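Local coordinates for glycosyl hydrolase family 2, TIM barrel domain protein (Parabacteroides merdae ATCC 43184, PDB 6DXU) that probably releases glucuronic acid from glucuronide conjugates, as a family 2 beta-glucuronidase of the human gut microbiome, at residues D[240-245]-D[251-256]; D[384-389]-D[511-516]; D[813-816]-D[820-823]. All blocks are in the same frame, centred on the assembly; numbering follows the deposited sequence.

Interaction 1: residues D[240-245]-D[251-256]. With BCN (bicine), chain M.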
loop_
_atom_site.group_PDB
_atom_site.type_symbol
_atom_site.label_atom_id
_atom_site.label_comp_id
_atom_site.label_asym_id
_atom_site.label_seq_id
_atom_site.Cartn_x
_atom_site.Cartn_y
_atom_site.Cartn_z
ATOM N N THR D 240 -30.408 -10.904 -33.906
ATOM C CA THR D 240 -31.651 -11.663 -34.040
ATOM C C THR D 240 -31.986 -12.337 -32.717
ATOM O O THR D 240 -31.113 -12.938 -32.084
ATOM C CB THR D 240 -31.543 -12.706 -35.150
ATOM O OG1 THR D 240 -31.231 -12.052 -36.386
ATOM C CG2 THR D 240 -32.873 -13.488 -35.306
ATOM N N VAL D 241 -33.234 -12.193 -32.283
ATOM C CA VAL D 241 -33.760 -12.868 -31.103
ATOM C C VAL D 241 -34.838 -13.828 -31.589
ATOM O O VAL D 241 -35.798 -13.400 -32.242
ATOM C CB VAL D 241 -34.343 -11.871 -30.090
ATOM C CG1 VAL D 241 -34.842 -12.599 -28.845
ATOM C CG2 VAL D 241 -33.318 -10.803 -29.727
ATOM N N SER D 242 -34.675 -15.117 -31.299
ATOM C CA SER D 242 -35.673 -16.120 -31.649
ATOM C C SER D 242 -35.997 -16.955 -30.422
ATOM O O SER D 242 -35.099 -17.302 -29.645
ATOM C CB SER D 242 -35.190 -17.023 -32.784
ATOM O OG SER D 242 -34.919 -16.260 -33.950
ATOM N N VAL D 243 -37.275 -17.287 -30.254
ATOM C CA VAL D 243 -37.734 -18.097 -29.131
ATOM C C VAL D 243 -38.400 -19.360 -29.665
ATOM O O VAL D 243 -39.278 -19.289 -30.530
ATOM C CB VAL D 243 -38.688 -17.306 -28.225
ATOM C CG1 VAL D 243 -39.217 -18.191 -27.116
ATOM C CG2 VAL D 243 -37.958 -16.105 -27.657
ATOM N N TYR D 244 -37.982 -20.509 -29.152
ATOM C CA TYR D 244 -38.536 -21.792 -29.552
ATOM C C TYR D 244 -39.268 -22.407 -28.373
ATOM O O TYR D 244 -38.884 -22.220 -27.213
ATOM C CB TYR D 244 -37.452 -22.750 -30.036
ATOM C CG TYR D 244 -36.630 -22.241 -31.193
ATOM C CD1 TYR D 244 -36.940 -22.599 -32.505
ATOM C CD2 TYR D 244 -35.529 -21.423 -30.979
ATOM C CE1 TYR D 244 -36.177 -22.147 -33.566
ATOM C CE2 TYR D 244 -34.759 -20.974 -32.027
ATOM C CZ TYR D 244 -35.082 -21.333 -33.317
ATOM O OH TYR D 244 -34.305 -20.867 -34.354
ATOM N N ASP D 245 -40.328 -23.149 -28.681
ATOM C CA ASP D 245 -41.139 -23.752 -27.637
ATOM C C ASP D 245 -40.539 -25.091 -27.222
ATOM O O ASP D 245 -39.477 -25.498 -27.695
ATOM C CB ASP D 245 -42.595 -23.860 -28.108
ATOM C CG ASP D 245 -42.799 -24.877 -29.242
ATOM O OD1 ASP D 245 -41.866 -25.643 -29.596
ATOM O OD2 ASP D 245 -43.929 -24.906 -29.784
ATOM N N VAL D 251 -41.587 -19.705 -32.032
ATOM C CA VAL D 251 -42.790 -18.939 -31.721
ATOM C C VAL D 251 -42.583 -17.439 -31.830
ATOM O O VAL D 251 -43.572 -16.688 -31.780
ATOM C CB VAL D 251 -43.331 -19.287 -30.318
ATOM C CG1 VAL D 251 -43.517 -20.787 -30.194
ATOM C CG2 VAL D 251 -42.386 -18.777 -29.254
ATOM N N PHE D 252 -41.345 -16.975 -31.980
ATOM C CA PHE D 252 -41.053 -15.553 -32.045
ATOM C C PHE D 252 -39.695 -15.387 -32.699
ATOM O O PHE D 252 -38.765 -16.147 -32.415
ATOM C CB PHE D 252 -41.078 -14.924 -30.647
ATOM C CG PHE D 252 -40.644 -13.485 -30.603
ATOM C CD1 PHE D 252 -41.578 -12.464 -30.667
ATOM C CD2 PHE D 252 -39.299 -13.151 -30.479
ATOM C CE1 PHE D 252 -41.190 -11.135 -30.622
ATOM C CE2 PHE D 252 -38.901 -11.821 -30.433
ATOM C CZ PHE D 252 -39.847 -10.811 -30.504
ATOM N N SER D 253 -39.589 -14.392 -33.568
ATOM C CA SER D 253 -38.303 -14.054 -34.152
ATOM C C SER D 253 -38.331 -12.588 -34.556
ATOM O O SER D 253 -39.305 -12.116 -35.153
ATOM C CB SER D 253 -37.989 -14.947 -35.353
ATOM O OG SER D 253 -36.608 -14.908 -35.670
ATOM N N LYS D 254 -37.265 -11.872 -34.213
ATOM C CA LYS D 254 -37.160 -10.464 -34.543
ATOM C C LYS D 254 -35.685 -10.155 -34.731
ATOM O O LYS D 254 -34.840 -10.650 -33.979
ATOM C CB LYS D 254 -37.766 -9.571 -33.454
ATOM C CG LYS D 254 -37.492 -8.086 -33.671
ATOM C CD LYS D 254 -38.158 -7.177 -32.634
ATOM C CE LYS D 254 -37.554 -7.352 -31.247
ATOM N NZ LYS D 254 -37.647 -6.095 -30.446
ATOM N N THR D 255 -35.377 -9.396 -35.773
ATOM C CA THR D 255 -34.023 -8.930 -36.014
ATOM C C THR D 255 -33.956 -7.424 -35.802
ATOM O O THR D 255 -34.733 -6.671 -36.402
ATOM C CB THR D 255 -33.573 -9.299 -37.423
ATOM O OG1 THR D 255 -33.525 -10.727 -37.535
ATOM C CG2 THR D 255 -32.194 -8.734 -37.698
ATOM N N LEU D 256 -33.022 -6.989 -34.966
ATOM C CA LEU D 256 -32.769 -5.569 -34.745
ATOM C C LEU D 256 -31.565 -5.197 -35.599
ATOM O O LEU D 256 -30.455 -5.678 -35.352
ATOM C CB LEU D 256 -32.519 -5.272 -33.269
ATOM C CG LEU D 256 -33.623 -5.587 -32.256
ATOM C CD1 LEU D 256 -33.528 -7.005 -31.747
ATOM C CD2 LEU D 256 -33.545 -4.613 -31.099
HETATM N N1 BCN M . -45.530 -13.524 -29.640
HETATM C C1 BCN M . -44.983 -12.418 -28.874
HETATM C C2 BCN M . -45.515 -11.038 -29.264
HETATM O O21 BCN M . -46.177 -10.876 -30.321
HETATM O O22 BCN M . -45.278 -10.054 -28.503
HETATM C C3 BCN M . -45.212 -14.748 -28.903
HETATM C C4 BCN M . -46.052 -15.940 -29.381
HETATM O O4 BCN M . -47.357 -15.839 -28.874
HETATM C C5 BCN M . -44.791 -13.580 -30.893
HETATM C C6 BCN M . -45.724 -13.705 -32.094
HETATM O O6 BCN M . -44.947 -14.075 -33.203
#

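Interaction 2: residues D[384-389]-D[511-516]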
loop_
_atom_site.group_PDB
_atom_site.type_symbol
_atom_site.label_atom_id
_atom_site.label_comp_id
_atom_site.label_asym_id
_atom_site.label_seq_id
_atom_site.Cartn_x
_atom_site.Cartn_y
_atom_site.Cartn_z
ATOM N N LEU D 384 -37.144 -28.244 -7.902
ATOM C CA LEU D 384 -37.069 -26.865 -7.431
ATOM C C LEU D 384 -35.822 -26.671 -6.562
ATOM O O LEU D 384 -35.303 -27.617 -5.963
ATOM C CB LEU D 384 -38.326 -26.500 -6.645
ATOM C CG LEU D 384 -39.610 -26.500 -7.487
ATOM C CD1 LEU D 384 -40.852 -26.634 -6.607
ATOM C CD2 LEU D 384 -39.669 -25.243 -8.337
ATOM N N VAL D 385 -35.344 -25.424 -6.478
ATOM C CA VAL D 385 -34.018 -25.153 -5.926
ATOM C C VAL D 385 -34.037 -24.008 -4.916
ATOM O O VAL D 385 -34.588 -22.930 -5.181
ATOM C CB VAL D 385 -33.010 -24.842 -7.052
ATOM C CG1 VAL D 385 -31.721 -24.222 -6.498
ATOM C CG2 VAL D 385 -32.693 -26.109 -7.825
ATOM N N TRP D 386 -33.386 -24.251 -3.775
ATOM C CA TRP D 386 -32.894 -23.245 -2.840
ATOM C C TRP D 386 -31.374 -23.239 -2.962
ATOM O O TRP D 386 -30.729 -24.292 -2.816
ATOM C CB TRP D 386 -33.369 -23.598 -1.428
ATOM C CG TRP D 386 -32.753 -22.953 -0.186
ATOM C CD1 TRP D 386 -31.477 -22.446 -0.015
ATOM C CD2 TRP D 386 -33.401 -22.817 1.092
ATOM N NE1 TRP D 386 -31.316 -21.993 1.278
ATOM C CE2 TRP D 386 -32.474 -22.211 1.976
ATOM C CE3 TRP D 386 -34.671 -23.142 1.569
ATOM C CZ2 TRP D 386 -32.787 -21.931 3.302
ATOM C CZ3 TRP D 386 -34.980 -22.851 2.884
ATOM C CH2 TRP D 386 -34.045 -22.265 3.737
ATOM N N GLU D 387 -30.810 -22.079 -3.301
ATOM C CA GLU D 387 -29.369 -21.942 -3.454
ATOM C C GLU D 387 -28.899 -20.761 -2.618
ATOM O O GLU D 387 -29.472 -19.663 -2.712
ATOM C CB GLU D 387 -28.992 -21.773 -4.936
ATOM C CG GLU D 387 -27.489 -21.996 -5.221
ATOM C CD GLU D 387 -27.159 -21.905 -6.701
ATOM O OE1 GLU D 387 -27.788 -21.093 -7.433
ATOM O OE2 GLU D 387 -26.273 -22.656 -7.137
ATOM N N GLU D 388 -27.841 -20.964 -1.818
ATOM C CA GLU D 388 -27.440 -19.966 -0.829
ATOM C C GLU D 388 -25.961 -19.620 -0.944
ATOM O O GLU D 388 -25.190 -20.326 -1.597
ATOM C CB GLU D 388 -27.735 -20.442 0.605
ATOM C CG GLU D 388 -26.875 -21.595 1.113
ATOM C CD GLU D 388 -27.440 -22.192 2.416
ATOM O OE1 GLU D 388 -28.681 -22.265 2.547
ATOM O OE2 GLU D 388 -26.648 -22.532 3.324
ATOM N N ILE D 389 -25.577 -18.497 -0.329
ATOM C CA ILE D 389 -24.164 -18.124 -0.241
ATOM C C ILE D 389 -23.552 -18.828 0.961
ATOM O O ILE D 389 -24.275 -19.154 1.919
ATOM C CB ILE D 389 -23.955 -16.601 -0.123
ATOM C CG1 ILE D 389 -24.694 -16.037 1.092
ATOM C CG2 ILE D 389 -24.361 -15.914 -1.412
ATOM C CD1 ILE D 389 -24.185 -14.626 1.518
ATOM N N LEU D 511 -40.388 -23.346 6.124
ATOM C CA LEU D 511 -39.910 -24.404 5.242
ATOM C C LEU D 511 -38.795 -25.118 5.985
ATOM O O LEU D 511 -37.822 -24.477 6.376
ATOM C CB LEU D 511 -39.403 -23.834 3.911
ATOM C CG LEU D 511 -38.720 -24.823 2.974
ATOM C CD1 LEU D 511 -39.618 -26.013 2.749
ATOM C CD2 LEU D 511 -38.403 -24.164 1.639
ATOM N N HIS D 512 -38.942 -26.420 6.205
ATOM C CA HIS D 512 -38.058 -27.154 7.108
ATOM C C HIS D 512 -36.907 -27.759 6.302
ATOM O O HIS D 512 -37.103 -28.735 5.581
ATOM C CB HIS D 512 -38.864 -28.228 7.835
ATOM C CG HIS D 512 -38.043 -29.164 8.669
ATOM N ND1 HIS D 512 -38.551 -30.345 9.169
ATOM C CD2 HIS D 512 -36.763 -29.087 9.109
ATOM C CE1 HIS D 512 -37.614 -30.962 9.869
ATOM N NE2 HIS D 512 -36.521 -30.213 9.858
ATOM N N VAL D 513 -35.702 -27.209 6.413
ATOM C CA VAL D 513 -34.556 -27.817 5.739
ATOM C C VAL D 513 -33.585 -28.381 6.774
ATOM O O VAL D 513 -33.215 -27.698 7.735
ATOM C CB VAL D 513 -33.851 -26.855 4.766
ATOM C CG1 VAL D 513 -34.745 -26.610 3.537
ATOM C CG2 VAL D 513 -33.451 -25.561 5.447
ATOM N N GLU D 514 -33.179 -29.638 6.547
ATOM C CA GLU D 514 -32.253 -30.467 7.322
ATOM C C GLU D 514 -32.991 -31.269 8.376
ATOM O O GLU D 514 -33.556 -30.720 9.326
ATOM C CB GLU D 514 -31.107 -29.670 7.975
ATOM C CG GLU D 514 -30.259 -28.897 6.961
ATOM C CD GLU D 514 -28.955 -28.379 7.544
ATOM O OE1 GLU D 514 -28.476 -28.961 8.545
ATOM O OE2 GLU D 514 -28.410 -27.400 6.990
ATOM N N TRP D 515 -32.981 -32.583 8.188
ATOM C CA TRP D 515 -33.403 -33.556 9.184
ATOM C C TRP D 515 -32.821 -34.886 8.743
ATOM O O TRP D 515 -32.330 -35.020 7.617
ATOM C CB TRP D 515 -34.932 -33.619 9.331
ATOM C CG TRP D 515 -35.718 -33.965 8.065
ATOM C CD1 TRP D 515 -36.144 -33.089 7.098
ATOM C CD2 TRP D 515 -36.172 -35.272 7.647
ATOM N NE1 TRP D 515 -36.834 -33.769 6.111
ATOM C CE2 TRP D 515 -36.870 -35.105 6.429
ATOM C CE3 TRP D 515 -36.068 -36.559 8.197
ATOM C CZ2 TRP D 515 -37.443 -36.181 5.735
ATOM C CZ3 TRP D 515 -36.638 -37.629 7.508
ATOM C CH2 TRP D 515 -37.320 -37.431 6.290
ATOM N N GLY D 516 -32.879 -35.867 9.640
ATOM C CA GLY D 516 -32.392 -37.202 9.318
ATOM C C GLY D 516 -31.581 -37.847 10.423
ATOM O O GLY D 516 -31.790 -37.547 11.605
#

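Interaction 3: residues D[813-816]-D[820-823]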
loop_
_atom_site.group_PDB
_atom_site.type_symbol
_atom_site.label_atom_id
_atom_site.label_comp_id
_atom_site.label_asym_id
_atom_site.label_seq_id
_atom_site.Cartn_x
_atom_site.Cartn_y
_atom_site.Cartn_z
ATOM N N ALA D 813 -2.455 -57.106 5.860
ATOM C CA ALA D 813 -2.550 -57.273 7.297
ATOM C C ALA D 813 -3.813 -56.587 7.791
ATOM O O ALA D 813 -4.204 -55.533 7.273
ATOM C CB ALA D 813 -1.337 -56.689 8.011
ATOM N N VAL D 814 -4.436 -57.183 8.799
ATOM C CA VAL D 814 -5.672 -56.678 9.383
ATOM C C VAL D 814 -5.446 -56.536 10.873
ATOM O O VAL D 814 -5.137 -57.522 11.553
ATOM C CB VAL D 814 -6.855 -57.615 9.105
ATOM C CG1 VAL D 814 -8.085 -57.138 9.844
ATOM C CG2 VAL D 814 -7.102 -57.698 7.619
ATOM N N LYS D 815 -5.589 -55.318 11.382
ATOM C CA LYS D 815 -5.303 -55.014 12.774
ATOM C C LYS D 815 -6.567 -54.561 13.488
ATOM O O LYS D 815 -7.468 -53.980 12.880
ATOM C CB LYS D 815 -4.222 -53.935 12.904
ATOM C CG LYS D 815 -2.899 -54.308 12.252
ATOM C CD LYS D 815 -1.741 -53.503 12.853
ATOM C CE LYS D 815 -1.526 -52.215 12.110
ATOM N NZ LYS D 815 -0.187 -51.599 12.394
ATOM N N SER D 816 -6.633 -54.857 14.785
ATOM C CA SER D 816 -7.725 -54.413 15.642
ATOM C C SER D 816 -7.213 -54.419 17.074
ATOM O O SER D 816 -6.551 -55.372 17.487
ATOM C CB SER D 816 -8.952 -55.319 15.491
ATOM O OG SER D 816 -10.094 -54.738 16.085
ATOM N N PRO D 820 -4.988 -60.213 17.999
ATOM C CA PRO D 820 -3.842 -60.561 17.152
ATOM C C PRO D 820 -4.050 -60.090 15.721
ATOM O O PRO D 820 -5.131 -60.228 15.149
ATOM C CB PRO D 820 -3.777 -62.094 17.239
ATOM C CG PRO D 820 -5.080 -62.521 17.834
ATOM C CD PRO D 820 -5.569 -61.385 18.672
ATOM N N THR D 821 -2.985 -59.552 15.140
ATOM C CA THR D 821 -3.024 -59.120 13.750
ATOM C C THR D 821 -3.122 -60.329 12.834
ATOM O O THR D 821 -2.474 -61.350 13.070
ATOM C CB THR D 821 -1.775 -58.293 13.452
ATOM O OG1 THR D 821 -1.797 -57.125 14.282
ATOM C CG2 THR D 821 -1.682 -57.900 11.981
ATOM N N ALA D 822 -3.947 -60.223 11.794
ATOM C CA ALA D 822 -4.171 -61.324 10.867
ATOM C C ALA D 822 -3.652 -60.964 9.484
ATOM O O ALA D 822 -3.558 -59.787 9.130
ATOM C CB ALA D 822 -5.658 -61.688 10.790
ATOM N N PHE D 823 -3.309 -61.989 8.698
ATOM C CA PHE D 823 -2.654 -61.779 7.412
ATOM C C PHE D 823 -3.316 -62.609 6.325
ATOM O O PHE D 823 -3.813 -63.715 6.571
ATOM C CB PHE D 823 -1.147 -62.117 7.489
ATOM C CG PHE D 823 -0.383 -61.285 8.491
ATOM C CD1 PHE D 823 0.326 -60.166 8.088
ATOM C CD2 PHE D 823 -0.372 -61.628 9.831
ATOM C CE1 PHE D 823 1.038 -59.403 9.007
ATOM C CE2 PHE D 823 0.316 -60.871 10.759
ATOM C CZ PHE D 823 1.026 -59.749 10.342
HETATM O O HOH W 1 -6.951 -58.249 14.014
HETATM O O HOH W 2 -4.097 -56.236 15.707
#

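Interaction 1: residues D[240-245]-D[251-256]
The ring of F252 lies close to V241 and V243 of the adjoining strand and turns its edge to a bound bicine, whose C5 sits near the ring plane at 3.4 Å from CD1 of F252. V241 O and V243 CG2 approach the same ring obliquely. With CG anti to the backbone N (chi1 174°), the side chain of F252 is swung toward the carbonyl of V241, while its CB stays 4.2 Å from CB of V243. Bicine O6 gives a weak hydrogen bond to V251 O, and the ligand is also hydrogen-bonded to K271 O of strand 263-273, which packs against this face.

Backbone bonds link V241 and K254 in both directions, and V243 N donates to F252 O. The regular antiparallel pairing of this hairpin is interrupted at its turn end by a classic beta bulge, in which V251 and F252 both face V243. The carbonyl O of V243 accepts V251 N at 2.8 Å in a nearly straight bond (173° at the hydrogen), and F252 N adds a weak one to the same oxygen at 3.4 Å. V251 meanwhile leans its CG1 on D245 CB, 3.8 Å away.

The two faces of the hairpin differ in chemistry. V241, V243 and F252 share one, where they pack on L267, A268 and M270 of strand 263-273, consistent with the sandwich-like domain of this family. The other carries paired hydroxyls at non-hydrogen-bonded positions, where the strands run close. S253 OG, anti to its backbone nitrogen (chi1 -162°), is directed across the strand gap at S242 OG, and the two are hydrogen-bonded at 2.8 Å. T240 OG1 and T255 OG1 form the matching bond at 2.9 Å, and T240 CG2 rests against T255 OG1.

Interaction 2: residues D[384-389]-D[511-516]
W386, the residue that reaches across to L511 and V513, hands its indole NE1 to E388 OE1 at 2.9 Å, and that oxygen is gripped a second time by NE of R364 in a salt bridge. The setting is the interior of the TIM barrel: W386 and E388 lie on strand 384-388, and V513 on the short strand 512-513 across the barrel, so the contact spans the core between strands that are not neighbours. The alpha carbons of W386 and V513 are 9.9 Å apart, a gap that side chains alone bridge.

The NE1 bond is bent, 136° at the hydrogen. Its acceptor stands 30° out of the indole plane and offers the anti lone pair, so the carboxylate meets the ring from a tilted direction. CG of W386 is anti to its backbone nitrogen (chi1 165°), which sends the six-membered ring toward the far strand. There L511 CD2 comes up to the indole edge in the ring plane, 3.9 Å from CE3 of W386. V513 points back at W386 and sets both methyls on one side of the ring plane, obliquely, at the CZ3-CH2 end of the ring.

Without the indole, as with an alanine here, the methyls of L511 and V513 would probably lose their partner across the barrel, and E388 OE1 one of its two grips. Further packing on the indole comes from F362, R364 and I424 of the flanking strands, and H367 ND1 binds the other oxygen of E388. E514 OE2 makes a salt bridge with NH1 of R364, so this one guanidinium ties both segments. At the far corner of the indole, V513 CG1 lies 3.8 Å from W386 CZ3 and V513 CG2 the same 3.8 Å from W386 CH2.

Interaction 3: residues D[813-816]-D[820-823]
A beta hairpin in the C-terminal domain brings strand 810-815 and strand 822-826 together, and the contact takes in the residues nearest its turn. V814 and A822 form the hydrogen-bonded antiparallel pair: V814 N reaches A822 O at 2.8 Å, and A822 N returns to V814 O at 3.0 Å with an almost straight bond (170° at the hydrogen).

V814 O is in demand. Besides A822 N it accepts a hydrogen bond from a water at 3.1 Å, and the CA-H of T821 also points at it. That water donates in addition to P820 O, tying together the two strands where they begin to part for the turn. A second water, 2.8 Å from T821 OG1, donates to this hydroxyl and accepts from S816 N; where the strands separate toward the turn, waters thus replace direct bonds.

Next to the V814-A822 pair, A813 and F823 make a non-hydrogen-bonded pair. A813 CB sits obliquely against the F823 ring, 3.7 Å from CE1 of F823. K815 and T821 run side by side and point the same way, with K815 CG 3.6 Å from T821 OG1. Each has its CG or OG1 beside the backbone nitrogen (chi1 -59° in K815), which keeps the lysine stem alongside the threonine before the chain bends at chi3 and leads away.

The polar ends then look outward: K815 NZ forms a salt bridge with E772 of its own chain and a hydrogen bond with G775 O of the second subunit, and T821 OG1 binds D776 of that subunit, so this side of the hairpin belongs to a subunit interface. On the other side V814 and A822 rest on V738 of strand 735-744, while strand 822-826 is the outermost of its sheet within this chain, next to strand 810-815, which strand 768-775 flanks in turn.

Two ways of joining strands appear in one chain: the hairpin, twice (interactions 1 and 3), and, between them in sequence, a contact across a barrel (interaction 2). None touches another. Interaction 2 lies deepest, its centre about 12 Å from that of the chain, whereas the centres of interactions 1 and 3 both lie about 36 Å out, on opposite sides and about 70 Å from each other. Nearest atoms of interactions 1 and 2 are about 19 Å apart, those of 2 and 3 about 28 Å. The bicine beside interaction 1 therefore sits well away from the barrel core, while interaction 3 faces a neighbouring subunit.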